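Virulent strain associated lipoprotein (Borreliella spielmanii A14S, PDB 6FZZ) is an outer surface lipoprotein of the PFam54 family that probably binds glutathione and may help the spirochaete colonise its mammalian host. Local coordinates at residues 33-37 with 81-85; 47-53 with 77-81; 56-60 with 72-76; 91-95 with 162-166; 97-101 with 165-169. One frame throughout, in Å; residues are numbered along the deposited sequence.

How the interactions relate
The chain is the C-terminal, all-helical part of the lipoprotein, and helix 71-83 is the common element of interactions 1, 2 and 3. Interactions 1 and 2 are buried and share Y81: the first uses an aromatic face over glycine, the second interlocks rings with an arginine. Interaction 3, nested within the loop that interaction 2 closes, is only partly buried and carries the richest polar chemistry. Interactions 4 and 5 join the same two helices, 89-102 and 138-170, and share L165 and L166; interaction 4 is partly buried and adds a salt bridge to its apolar packing, whereas interaction 5 is almost wholly hydrocarbon. L84 links the two groups by packing against F162, L92 and F95.

Interaction 1: 33-37 with 81-85; sequences RKKYE and YGILN
The hydroxyl of Y36 and the carbonyl oxygen of G82 share one partner, the NZ of K155 on helix 138-170, which is hydrogen-bonded to both. Three helices thus meet here, and the helix-helix contact between 15-41 and 71-83 is a clear case of close packing through a glycine. With no side chain on G82, its CA settles over the face of the Y36 ring in a CH-pi contact, 3.4 Å from the ring centroid and only 4° off the normal. The ring is brought there with its CG opposite the carbonyl carbon (chi1 -48°). N85, just past the end of helix 71-83, flanks the same ring: its CB approaches Y36 CE1 at 3.4 Å, and its amide plane stands 84° from that of the ring. Y81 turns the other way, and its own hydroxyl bonds to E43. The backbone oxygen of Y81 lies 4.0 Å from Y36 CD1, obliquely to the ring.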
# COMPACT_ATOMS: atom_id res chain seq x y z
N ARG A 33 4.10 -10.19 -1.92
CA ARG A 33 4.45 -9.40 -3.09
C ARG A 33 4.18 -10.18 -4.38
O ARG A 33 3.73 -9.59 -5.38
CB ARG A 33 5.93 -8.98 -3.10
CG ARG A 33 6.22 -8.17 -4.33
CD ARG A 33 7.64 -7.66 -4.41
NE ARG A 33 7.81 -6.46 -5.27
CZ ARG A 33 8.59 -6.36 -6.36
NH1 ARG A 33 9.22 -7.43 -6.86
NH2 ARG A 33 8.77 -5.16 -6.97
N LYS A 34 4.46 -11.48 -4.38
CA LYS A 34 4.25 -12.31 -5.60
C LYS A 34 2.76 -12.41 -5.97
O LYS A 34 2.37 -12.39 -7.14
CB LYS A 34 4.89 -13.70 -5.45
CG LYS A 34 6.39 -13.67 -5.56
CD LYS A 34 7.02 -14.96 -5.04
CE LYS A 34 8.11 -15.48 -5.97
NZ LYS A 34 9.32 -15.87 -5.20
N LYS A 35 1.92 -12.44 -4.95
CA LYS A 35 0.49 -12.32 -5.10
C LYS A 35 0.00 -11.10 -5.91
O LYS A 35 -0.85 -11.17 -6.80
CB LYS A 35 -0.14 -12.31 -3.73
CG LYS A 35 -1.45 -13.06 -3.61
CD LYS A 35 -1.84 -13.22 -2.12
CE LYS A 35 -2.13 -11.88 -1.44
NZ LYS A 35 -2.80 -12.05 -0.11
N TYR A 36 0.53 -9.97 -5.56
CA TYR A 36 0.24 -8.74 -6.28
C TYR A 36 0.75 -8.73 -7.71
O TYR A 36 0.06 -8.16 -8.52
CB TYR A 36 0.82 -7.57 -5.50
CG TYR A 36 0.45 -7.64 -4.03
CD1 TYR A 36 -0.78 -8.17 -3.63
CD2 TYR A 36 1.35 -7.20 -3.05
CE1 TYR A 36 -1.08 -8.28 -2.26
CE2 TYR A 36 1.03 -7.23 -1.70
CZ TYR A 36 -0.14 -7.82 -1.31
OH TYR A 36 -0.43 -7.87 0.03
N GLU A 37 1.92 -9.34 -7.97
CA GLU A 37 2.47 -9.48 -9.35
C GLU A 37 1.53 -10.33 -10.13
O GLU A 37 1.25 -10.04 -11.27
CB GLU A 37 3.87 -10.08 -9.41
CG GLU A 37 4.97 -9.17 -8.91
CD GLU A 37 6.20 -9.97 -8.49
OE1 GLU A 37 6.31 -11.12 -8.90
OE2 GLU A 37 7.06 -9.47 -7.77
N TYR A 81 -3.02 -2.93 -6.01
CA TYR A 81 -3.53 -4.26 -5.66
C TYR A 81 -2.95 -4.70 -4.29
O TYR A 81 -3.61 -5.39 -3.50
CB TYR A 81 -3.16 -5.25 -6.77
CG TYR A 81 -3.68 -4.82 -8.14
CD1 TYR A 81 -4.90 -4.15 -8.24
CD2 TYR A 81 -3.01 -5.13 -9.31
CE1 TYR A 81 -5.38 -3.76 -9.45
CE2 TYR A 81 -3.50 -4.75 -10.55
CZ TYR A 81 -4.68 -4.06 -10.61
OH TYR A 81 -5.27 -3.63 -11.79
N GLY A 82 -1.72 -4.28 -4.01
CA GLY A 82 -1.10 -4.56 -2.73
C GLY A 82 -1.77 -3.88 -1.53
O GLY A 82 -2.06 -4.53 -0.54
N ILE A 83 -1.99 -2.58 -1.62
CA ILE A 83 -2.53 -1.80 -0.52
C ILE A 83 -4.02 -2.08 -0.38
O ILE A 83 -4.57 -2.08 0.75
CB ILE A 83 -2.24 -0.27 -0.67
CG1 ILE A 83 -2.57 0.48 0.64
CG2 ILE A 83 -3.05 0.39 -1.77
CD1 ILE A 83 -1.63 0.16 1.77
N LEU A 84 -4.66 -2.46 -1.48
CA LEU A 84 -6.09 -2.86 -1.40
C LEU A 84 -6.25 -4.38 -1.31
O LEU A 84 -7.23 -4.95 -1.76
CB LEU A 84 -6.84 -2.31 -2.60
CG LEU A 84 -6.81 -0.77 -2.80
CD1 LEU A 84 -7.69 -0.41 -3.99
CD2 LEU A 84 -7.32 -0.07 -1.52
N ASN A 85 -5.26 -5.05 -0.78
CA ASN A 85 -5.21 -6.50 -0.96
C ASN A 85 -6.26 -7.29 -0.17
O ASN A 85 -6.55 -8.46 -0.47
CB ASN A 85 -3.81 -7.02 -0.74
CG ASN A 85 -3.43 -7.11 0.71
OD1 ASN A 85 -3.74 -6.24 1.54
ND2 ASN A 85 -2.72 -8.19 1.03

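Interaction 2: 47-53 with 77-81; sequences QYGILAF and RKLTY
With CG opposite the carbonyl carbon in both Y48 and Y81 (chi1 -54° and -57°), the two side chains meet at about a right angle. The result is a T-shaped pair: the edge of Y48 meets the face of Y81, the centroids 5.1 Å apart and the planes at 84°, with Y48 CD2 reaching Y81 CE1 at 3.5 Å. I50 CD1 comes in at the edge of the same Y81 ring, 3.9 Å from CE1. F53 is sandwiched in turn. R77 CG lies over one face, in a CH-pi contact 3.8 Å from the F53 centroid, and I50 CG2 lies over the other, while T80 CB sits at the edge. This is a loop folded onto a helix: residues 47-53, in the long loop between helices 15-41 and 71-83, pass through an inverse gamma turn centred on I50 and set Y48, I50 and F53 against helix 71-83. Beyond F53 the R77 chain bends at chi3, and its guanidinium receives Q47 NE2 over one face, 3.4 Å from CZ. The rim of that guanidinium is well supplied, through a salt bridge to E43 and bonds to the backbone oxygens of V66 and D68 and to N69. E43 also accepts the Y81 hydroxyl, so one carboxylate ties the arginine to the tyrosine. Q47 OE1 bonds to S67.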
# COMPACT_ATOMS: atom_id res chain seq x y z
N GLN A 47 -9.44 -3.69 -15.46
CA GLN A 47 -8.57 -3.42 -14.32
C GLN A 47 -9.36 -3.48 -12.99
O GLN A 47 -9.26 -2.56 -12.16
CB GLN A 47 -7.88 -2.08 -14.55
CG GLN A 47 -6.97 -2.17 -15.79
CD GLN A 47 -6.35 -0.87 -16.21
OE1 GLN A 47 -6.75 0.23 -15.81
NE2 GLN A 47 -5.33 -0.98 -17.05
N TYR A 48 -10.22 -4.52 -12.89
CA TYR A 48 -11.03 -4.82 -11.68
C TYR A 48 -12.03 -3.73 -11.34
O TYR A 48 -12.42 -3.64 -10.17
CB TYR A 48 -10.12 -5.14 -10.44
CG TYR A 48 -9.07 -6.24 -10.65
CD1 TYR A 48 -9.44 -7.61 -10.65
CD2 TYR A 48 -7.72 -5.95 -10.83
CE1 TYR A 48 -8.52 -8.60 -10.84
CE2 TYR A 48 -6.78 -6.96 -11.05
CZ TYR A 48 -7.19 -8.29 -11.02
OH TYR A 48 -6.29 -9.31 -11.23
N GLY A 49 -12.43 -2.97 -12.36
CA GLY A 49 -13.36 -1.88 -12.34
C GLY A 49 -12.80 -0.63 -11.62
O GLY A 49 -13.58 0.23 -11.15
N ILE A 50 -11.47 -0.54 -11.51
CA ILE A 50 -10.82 0.61 -10.85
C ILE A 50 -10.68 1.72 -11.84
O ILE A 50 -9.62 1.92 -12.48
CB ILE A 50 -9.46 0.23 -10.21
CG1 ILE A 50 -9.72 -0.82 -9.13
CG2 ILE A 50 -8.84 1.45 -9.55
CD1 ILE A 50 -8.45 -1.55 -8.63
N LEU A 51 -11.77 2.44 -12.01
CA LEU A 51 -11.82 3.48 -13.03
C LEU A 51 -10.92 4.65 -12.62
O LEU A 51 -10.52 5.46 -13.48
CB LEU A 51 -13.24 3.98 -13.26
CG LEU A 51 -14.26 3.17 -14.10
CD1 LEU A 51 -15.55 4.00 -14.24
CD2 LEU A 51 -13.79 2.79 -15.49
N ALA A 52 -10.61 4.73 -11.31
CA ALA A 52 -9.71 5.74 -10.76
C ALA A 52 -8.37 5.83 -11.47
O ALA A 52 -7.77 6.95 -11.59
CB ALA A 52 -9.54 5.48 -9.28
N PHE A 53 -7.89 4.67 -11.97
CA PHE A 53 -6.64 4.65 -12.72
C PHE A 53 -6.64 5.62 -13.90
O PHE A 53 -5.61 6.24 -14.22
CB PHE A 53 -6.32 3.23 -13.21
CG PHE A 53 -5.98 2.26 -12.10
CD1 PHE A 53 -5.27 2.67 -10.96
CD2 PHE A 53 -6.31 0.93 -12.25
CE1 PHE A 53 -4.95 1.76 -9.96
CE2 PHE A 53 -5.97 -0.00 -11.28
CZ PHE A 53 -5.29 0.41 -10.13
N ARG A 77 -0.19 0.27 -10.56
CA ARG A 77 -1.34 -0.64 -10.37
C ARG A 77 -1.07 -1.81 -9.43
O ARG A 77 -1.90 -2.15 -8.58
CB ARG A 77 -1.86 -1.17 -11.70
CG ARG A 77 -2.45 -0.07 -12.52
CD ARG A 77 -3.40 -0.59 -13.62
NE ARG A 77 -2.84 -1.59 -14.59
CZ ARG A 77 -2.22 -1.31 -15.73
NH1 ARG A 77 -1.90 -0.08 -16.03
NH2 ARG A 77 -1.86 -2.28 -16.55
N LYS A 78 0.06 -2.47 -9.63
CA LYS A 78 0.49 -3.55 -8.76
C LYS A 78 0.55 -3.08 -7.30
O LYS A 78 0.10 -3.79 -6.44
CB LYS A 78 1.86 -4.05 -9.22
CG LYS A 78 2.48 -5.16 -8.40
CD LYS A 78 3.95 -5.44 -8.76
CE LYS A 78 4.90 -4.50 -8.03
NZ LYS A 78 4.82 -4.59 -6.54
N LEU A 79 1.09 -1.88 -7.03
CA LEU A 79 1.16 -1.36 -5.65
C LEU A 79 -0.26 -1.10 -5.14
O LEU A 79 -0.54 -1.24 -3.94
CB LEU A 79 2.01 -0.13 -5.59
CG LEU A 79 3.52 -0.37 -5.88
CD1 LEU A 79 4.28 0.92 -5.99
CD2 LEU A 79 4.21 -1.23 -4.79
N THR A 80 -1.15 -0.71 -6.06
CA THR A 80 -2.57 -0.53 -5.73
C THR A 80 -3.24 -1.84 -5.26
O THR A 80 -3.94 -1.86 -4.25
CB THR A 80 -3.36 0.11 -6.92
OG1 THR A 80 -2.81 1.40 -7.25
CG2 THR A 80 -4.82 0.32 -6.51
N TYR A 81 -3.02 -2.93 -6.01
CA TYR A 81 -3.53 -4.26 -5.66
C TYR A 81 -2.95 -4.70 -4.29
O TYR A 81 -3.61 -5.39 -3.50
CB TYR A 81 -3.16 -5.25 -6.77
CG TYR A 81 -3.68 -4.82 -8.14
CD1 TYR A 81 -4.90 -4.15 -8.24
CD2 TYR A 81 -3.01 -5.13 -9.31
CE1 TYR A 81 -5.38 -3.76 -9.45
CE2 TYR A 81 -3.50 -4.75 -10.55
CZ TYR A 81 -4.68 -4.06 -10.61
OH TYR A 81 -5.27 -3.63 -11.79

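Interaction 3: 56-60 with 72-76; sequences LRWHE and RSKAY
R72 lies along the face of W58 for nearly its whole length, chain extended from CG to NE. Its CB stands 3.8 Å from W58 CZ2, and CG comes closer to the same carbon. CD is centred over the six-membered ring, 3.5 Å from the centroid, in a CH-pi contact. NE then passes above W58 CD2, and CZ reaches the five-membered ring at 3.9 Å from its centroid, a cation-pi contact in which guanidinium and indole lie flat on each other, their planes 4° apart. At the tip the two nitrogens part. NH2 donates to E60 O at 2.9 Å, within the guanidinium plane but above the carbonyl plane, and also pairs with E64; NH1 forms a salt bridge to E60 OE1 at 3.1 Å, its hydrogen bond weak. The indole is fixed from its edge as well, W58 NE1 donating in its ring plane to S73 OG at 3.0 Å, and that hydroxyl is also bonded to T65 O. One turn along the helix from R72, the Y76 hydroxyl lies 3.5 Å from L56 CD1 and is bonded to N110. The loop 56-60 is therefore clasped to helix 71-83, with helix 105-126 lying against L56 and Y76.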
# COMPACT_ATOMS: atom_id res chain seq x y z
N LEU A 56 -5.65 9.32 -13.09
CA LEU A 56 -4.31 9.56 -12.55
C LEU A 56 -3.38 9.68 -13.76
O LEU A 56 -3.09 8.70 -14.46
CB LEU A 56 -3.91 8.38 -11.68
CG LEU A 56 -4.63 8.25 -10.29
CD1 LEU A 56 -4.38 6.85 -9.73
CD2 LEU A 56 -4.12 9.31 -9.33
N ARG A 57 -2.92 10.88 -14.04
CA ARG A 57 -2.10 11.11 -15.23
C ARG A 57 -0.74 11.58 -14.72
O ARG A 57 -0.61 12.57 -13.94
CB ARG A 57 -2.82 12.13 -16.18
CG ARG A 57 -1.95 12.43 -17.41
CD ARG A 57 -2.62 13.36 -18.43
NE ARG A 57 -3.88 12.79 -18.85
CZ ARG A 57 -4.04 11.77 -19.67
NH1 ARG A 57 -3.00 11.15 -20.27
NH2 ARG A 57 -5.26 11.38 -19.94
N TRP A 58 0.31 10.89 -15.15
CA TRP A 58 1.67 11.30 -14.78
C TRP A 58 2.03 12.68 -15.27
O TRP A 58 1.69 13.02 -16.41
CB TRP A 58 2.67 10.39 -15.38
CG TRP A 58 2.62 8.94 -14.86
CD1 TRP A 58 1.87 7.95 -15.34
CD2 TRP A 58 3.33 8.41 -13.74
NE1 TRP A 58 2.09 6.77 -14.65
CE2 TRP A 58 2.96 7.03 -13.63
CE3 TRP A 58 4.22 8.96 -12.80
CZ2 TRP A 58 3.50 6.17 -12.66
CZ3 TRP A 58 4.75 8.09 -11.82
CH2 TRP A 58 4.37 6.70 -11.77
N HIS A 59 2.74 13.49 -14.48
CA HIS A 59 3.09 14.82 -14.97
C HIS A 59 4.29 14.86 -15.96
O HIS A 59 4.29 15.64 -16.91
CB HIS A 59 3.25 15.84 -13.84
CG HIS A 59 3.26 17.25 -14.34
ND1 HIS A 59 4.42 17.96 -14.56
CD2 HIS A 59 2.24 18.05 -14.76
CE1 HIS A 59 4.12 19.16 -15.03
NE2 HIS A 59 2.81 19.23 -15.18
N GLU A 60 5.23 13.94 -15.81
CA GLU A 60 6.38 13.84 -16.68
C GLU A 60 6.00 13.10 -17.96
O GLU A 60 5.10 12.20 -17.95
CB GLU A 60 7.53 13.09 -15.98
CG GLU A 60 7.71 13.46 -14.50
CD GLU A 60 6.60 12.91 -13.58
OE1 GLU A 60 5.93 11.90 -13.89
OE2 GLU A 60 6.35 13.54 -12.52
N ARG A 72 5.90 2.04 -15.62
CA ARG A 72 5.65 2.68 -14.35
C ARG A 72 4.15 2.62 -13.96
O ARG A 72 3.81 2.56 -12.78
CB ARG A 72 6.21 4.12 -14.34
CG ARG A 72 5.56 5.09 -15.28
CD ARG A 72 6.17 6.47 -15.15
NE ARG A 72 5.61 7.36 -16.18
CZ ARG A 72 5.90 8.65 -16.30
NH1 ARG A 72 6.67 9.26 -15.39
NH2 ARG A 72 5.33 9.36 -17.29
N SER A 73 3.24 2.67 -14.96
CA SER A 73 1.84 2.54 -14.70
C SER A 73 1.51 1.14 -14.16
O SER A 73 0.72 1.01 -13.22
CB SER A 73 1.00 2.95 -15.90
OG SER A 73 0.99 4.36 -16.01
N LYS A 74 2.03 0.10 -14.80
CA LYS A 74 1.85 -1.27 -14.30
C LYS A 74 2.32 -1.42 -12.85
O LYS A 74 1.61 -2.03 -12.04
CB LYS A 74 2.55 -2.28 -15.17
CG LYS A 74 1.91 -2.33 -16.56
CD LYS A 74 2.60 -3.41 -17.36
CE LYS A 74 2.07 -3.51 -18.76
NZ LYS A 74 2.90 -4.60 -19.36
N ALA A 75 3.47 -0.82 -12.54
CA ALA A 75 4.01 -0.81 -11.16
C ALA A 75 3.04 -0.14 -10.18
O ALA A 75 2.77 -0.67 -9.06
CB ALA A 75 5.40 -0.16 -11.12
N TYR A 76 2.50 1.01 -10.58
CA TYR A 76 1.58 1.79 -9.72
C TYR A 76 0.34 0.90 -9.50
O TYR A 76 -0.15 0.77 -8.38
CB TYR A 76 1.20 3.10 -10.43
CG TYR A 76 0.40 4.08 -9.63
CD1 TYR A 76 -0.91 3.79 -9.20
CD2 TYR A 76 0.93 5.36 -9.35
CE1 TYR A 76 -1.63 4.72 -8.46
CE2 TYR A 76 0.22 6.27 -8.58
CZ TYR A 76 -1.06 5.94 -8.17
OH TYR A 76 -1.74 6.88 -7.46

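Interaction 4: 91-95 with 162-166; sequences ELKRF and FKQLL
The F162 ring offers one face to the edge of F95, whose CZ lies over its centre; the centroids are 4.7 Å apart and the planes inclined at 52°, an edge-to-face pair tilted well short of perpendicular. At the edge of F95, near its plane, lies L166 CD2, and L165 CD2 approaches obliquely, 4.1 Å from F95 CE1. F95 reaches across because its CG stands opposite the backbone nitrogen (chi1 -175°). L166 fills the space beside it: CD1 packs on E91 CB at 3.8 Å, and CD2 lies equally close to R94 CG. These contacts belong to the steep crossing of helices 89-102 and 138-170 in an all-helical fold, the short segments meeting at 81° with their axes 10.6 Å apart. I190 and I194 of helix 180-209 also touch F162, and I108 of helix 105-126 touches F95. Towards the outer side the chemistry changes. K163, bent at chi2 and chi3, sends NZ to E91 OE2 at 3.1 Å in a salt bridge that meets the carboxylate on its syn side. That ammonium group is also bonded to D86 O, while E91 OE1 takes the backbone N of N88.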
# COMPACT_ATOMS: atom_id res chain seq x y z
N GLU A 91 -15.44 -5.03 -4.11
CA GLU A 91 -14.98 -4.02 -3.17
C GLU A 91 -14.02 -3.06 -3.83
O GLU A 91 -14.09 -1.86 -3.58
CB GLU A 91 -14.32 -4.67 -1.98
CG GLU A 91 -15.29 -5.38 -1.05
CD GLU A 91 -14.52 -6.17 -0.04
OE1 GLU A 91 -13.72 -7.04 -0.48
OE2 GLU A 91 -14.65 -5.86 1.17
N LEU A 92 -13.13 -3.59 -4.68
CA LEU A 92 -12.23 -2.74 -5.48
C LEU A 92 -12.99 -1.71 -6.31
O LEU A 92 -12.63 -0.52 -6.34
CB LEU A 92 -11.34 -3.60 -6.41
CG LEU A 92 -10.27 -4.46 -5.74
CD1 LEU A 92 -9.54 -5.36 -6.72
CD2 LEU A 92 -9.27 -3.61 -5.00
N LYS A 93 -14.04 -2.15 -7.01
CA LYS A 93 -14.77 -1.24 -7.90
C LYS A 93 -15.51 -0.22 -7.02
O LYS A 93 -15.58 0.94 -7.32
CB LYS A 93 -15.77 -2.04 -8.79
CG LYS A 93 -16.77 -1.11 -9.51
CD LYS A 93 -18.07 -1.80 -9.94
CE LYS A 93 -17.84 -3.15 -10.59
NZ LYS A 93 -19.04 -3.60 -11.36
N ARG A 94 -16.09 -0.68 -5.93
CA ARG A 94 -16.82 0.22 -5.05
C ARG A 94 -15.89 1.23 -4.39
O ARG A 94 -16.23 2.38 -4.28
CB ARG A 94 -17.56 -0.60 -4.00
CG ARG A 94 -18.24 0.18 -2.89
CD ARG A 94 -19.07 1.38 -3.29
NE ARG A 94 -20.14 1.08 -4.24
CZ ARG A 94 -21.03 1.98 -4.67
NH1 ARG A 94 -20.98 3.24 -4.24
NH2 ARG A 94 -21.97 1.63 -5.53
N PHE A 95 -14.71 0.79 -3.93
CA PHE A 95 -13.74 1.72 -3.41
C PHE A 95 -13.45 2.84 -4.41
O PHE A 95 -13.42 4.02 -4.08
CB PHE A 95 -12.44 1.00 -3.04
CG PHE A 95 -11.41 1.90 -2.38
CD1 PHE A 95 -11.57 2.30 -1.05
CD2 PHE A 95 -10.30 2.33 -3.09
CE1 PHE A 95 -10.61 3.15 -0.48
CE2 PHE A 95 -9.35 3.15 -2.50
CZ PHE A 95 -9.49 3.52 -1.20
N PHE A 162 -9.37 1.71 4.80
CA PHE A 162 -10.10 1.59 3.52
C PHE A 162 -11.25 0.58 3.60
O PHE A 162 -12.35 0.82 3.05
CB PHE A 162 -9.17 1.22 2.43
CG PHE A 162 -8.21 2.30 2.03
CD1 PHE A 162 -8.41 3.65 2.37
CD2 PHE A 162 -7.11 1.96 1.29
CE1 PHE A 162 -7.51 4.64 1.92
CE2 PHE A 162 -6.20 2.91 0.86
CZ PHE A 162 -6.40 4.26 1.19
N LYS A 163 -11.03 -0.52 4.32
CA LYS A 163 -12.15 -1.49 4.55
C LYS A 163 -13.29 -0.90 5.35
O LYS A 163 -14.45 -1.05 4.97
CB LYS A 163 -11.63 -2.78 5.16
CG LYS A 163 -10.66 -3.50 4.23
CD LYS A 163 -11.40 -4.40 3.27
CE LYS A 163 -12.16 -5.49 4.02
NZ LYS A 163 -12.40 -6.64 3.13
N GLN A 164 -12.97 -0.15 6.40
CA GLN A 164 -14.00 0.56 7.15
C GLN A 164 -14.75 1.62 6.31
O GLN A 164 -15.96 1.78 6.42
CB GLN A 164 -13.38 1.21 8.37
CG GLN A 164 -14.35 1.91 9.30
CD GLN A 164 -15.21 0.88 10.05
OE1 GLN A 164 -14.68 -0.09 10.59
NE2 GLN A 164 -16.52 1.07 10.05
N LEU A 165 -14.03 2.35 5.48
CA LEU A 165 -14.71 3.28 4.60
C LEU A 165 -15.79 2.57 3.85
O LEU A 165 -16.92 3.10 3.69
CB LEU A 165 -13.74 3.94 3.61
CG LEU A 165 -14.39 4.87 2.57
CD1 LEU A 165 -15.15 6.02 3.20
CD2 LEU A 165 -13.34 5.36 1.54
N LEU A 166 -15.47 1.42 3.28
CA LEU A 166 -16.50 0.68 2.49
C LEU A 166 -17.73 0.34 3.37
O LEU A 166 -18.86 0.45 2.92
CB LEU A 166 -15.97 -0.61 1.91
CG LEU A 166 -14.89 -0.44 0.86
CD1 LEU A 166 -14.41 -1.83 0.52
CD2 LEU A 166 -15.48 0.26 -0.34

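Interaction 5: 97-101 with 165-169; sequences EIIIL and LLLDY
I98 makes most of the first-shell contacts: its CG1-CD1 arm meets Y169 and L166, and its CG2 methyl meets L165. CG1 lies over the face of Y169, 3.9 Å from the ring centroid and 11° off the normal, a CH-pi contact. CD1, at the end of an extended chain, touches L166 CD2 at 3.6 Å and skirts the inner end of the tyrosine, 3.8 Å from Y169 CG. I98 CG2 stands 4.0 Å from L165 CD2. That same leucine methyl is touched by I99 CD1 at 3.9 Å, so L165 CD2 touches two successive isoleucines of one helix. Y169 can lie flat over I98 because its CG is placed opposite the backbone nitrogen (chi1 -169°), the side chain running back past the isoleucine in the contrary direction. At the far end of the ring, L101 CD1 stands 3.9 Å from Y169 OH, the two side chains at about a right angle. A second shell closes round these groups: L183 of helix 180-209 touches both I98 and Y169, H186 reaches L165, and I108 and F109 of helix 105-126 back I99. R94, one turn before I98, also packs on Y169. The segments of helices 89-102 and 138-170 cross here at 73°, with axes 11.7 Å apart, and the isoleucines, leucines and tyrosine ring between them form an apolar interface of the PFam54 helical fold.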
# COMPACT_ATOMS: atom_id res chain seq x y z
N GLU A 97 -15.24 3.87 -7.00
CA GLU A 97 -16.46 4.67 -7.08
C GLU A 97 -16.56 5.70 -5.96
O GLU A 97 -16.81 6.91 -6.25
CB GLU A 97 -17.71 3.76 -7.10
CG GLU A 97 -17.73 2.90 -8.36
CD GLU A 97 -18.89 1.89 -8.37
OE1 GLU A 97 -19.50 1.65 -7.30
OE2 GLU A 97 -19.16 1.30 -9.44
N ILE A 98 -16.29 5.28 -4.71
CA ILE A 98 -16.42 6.18 -3.56
C ILE A 98 -15.40 7.31 -3.61
O ILE A 98 -15.73 8.45 -3.39
CB ILE A 98 -16.24 5.45 -2.21
CG1 ILE A 98 -17.41 4.52 -1.94
CG2 ILE A 98 -16.16 6.41 -1.05
CD1 ILE A 98 -17.01 3.47 -0.94
N ILE A 99 -14.13 6.98 -3.92
CA ILE A 99 -13.11 8.00 -4.05
C ILE A 99 -13.34 9.01 -5.22
O ILE A 99 -13.13 10.20 -5.07
CB ILE A 99 -11.71 7.34 -4.13
CG1 ILE A 99 -11.53 6.36 -2.96
CG2 ILE A 99 -10.61 8.40 -4.17
CD1 ILE A 99 -11.63 7.00 -1.55
N ILE A 100 -13.76 8.51 -6.38
CA ILE A 100 -14.21 9.35 -7.49
C ILE A 100 -15.35 10.28 -7.09
O ILE A 100 -15.29 11.48 -7.36
CB ILE A 100 -14.60 8.49 -8.71
CG1 ILE A 100 -13.36 7.83 -9.32
CG2 ILE A 100 -15.40 9.29 -9.75
CD1 ILE A 100 -13.69 6.71 -10.30
N LEU A 101 -16.36 9.73 -6.45
CA LEU A 101 -17.46 10.56 -5.93
C LEU A 101 -17.01 11.64 -4.96
O LEU A 101 -17.52 12.74 -5.00
CB LEU A 101 -18.49 9.70 -5.27
CG LEU A 101 -19.35 8.98 -6.28
CD1 LEU A 101 -20.19 7.94 -5.54
CD2 LEU A 101 -20.20 9.98 -7.07
N LEU A 165 -14.03 2.35 5.48
CA LEU A 165 -14.71 3.28 4.60
C LEU A 165 -15.79 2.57 3.85
O LEU A 165 -16.92 3.10 3.69
CB LEU A 165 -13.74 3.94 3.61
CG LEU A 165 -14.39 4.87 2.57
CD1 LEU A 165 -15.15 6.02 3.20
CD2 LEU A 165 -13.34 5.36 1.54
N LEU A 166 -15.47 1.42 3.28
CA LEU A 166 -16.50 0.68 2.49
C LEU A 166 -17.73 0.34 3.37
O LEU A 166 -18.86 0.45 2.92
CB LEU A 166 -15.97 -0.61 1.91
CG LEU A 166 -14.89 -0.44 0.86
CD1 LEU A 166 -14.41 -1.83 0.52
CD2 LEU A 166 -15.48 0.26 -0.34
N LEU A 167 -17.51 0.02 4.62
CA LEU A 167 -18.65 -0.31 5.52
C LEU A 167 -19.43 0.93 5.89
O LEU A 167 -20.66 0.92 5.88
CB LEU A 167 -18.16 -1.01 6.79
CG LEU A 167 -17.34 -2.31 6.60
CD1 LEU A 167 -17.09 -3.02 7.94
CD2 LEU A 167 -18.00 -3.29 5.66
N ASP A 168 -18.70 2.01 6.24
CA ASP A 168 -19.33 3.28 6.61
C ASP A 168 -20.17 3.85 5.53
O ASP A 168 -21.21 4.50 5.80
CB ASP A 168 -18.29 4.32 7.02
CG ASP A 168 -17.68 3.98 8.37
OD1 ASP A 168 -18.27 3.14 9.04
OD2 ASP A 168 -16.62 4.50 8.75
N TYR A 169 -19.67 3.72 4.30
CA TYR A 169 -20.44 4.15 3.14
C TYR A 169 -21.76 3.36 2.88
O TYR A 169 -22.85 3.95 2.69
CB TYR A 169 -19.56 4.10 1.91
CG TYR A 169 -20.21 4.77 0.76
CD1 TYR A 169 -20.16 6.13 0.61
CD2 TYR A 169 -20.88 4.02 -0.22
CE1 TYR A 169 -20.79 6.74 -0.46
CE2 TYR A 169 -21.53 4.63 -1.27
CZ TYR A 169 -21.48 5.99 -1.37
OH TYR A 169 -22.09 6.61 -2.45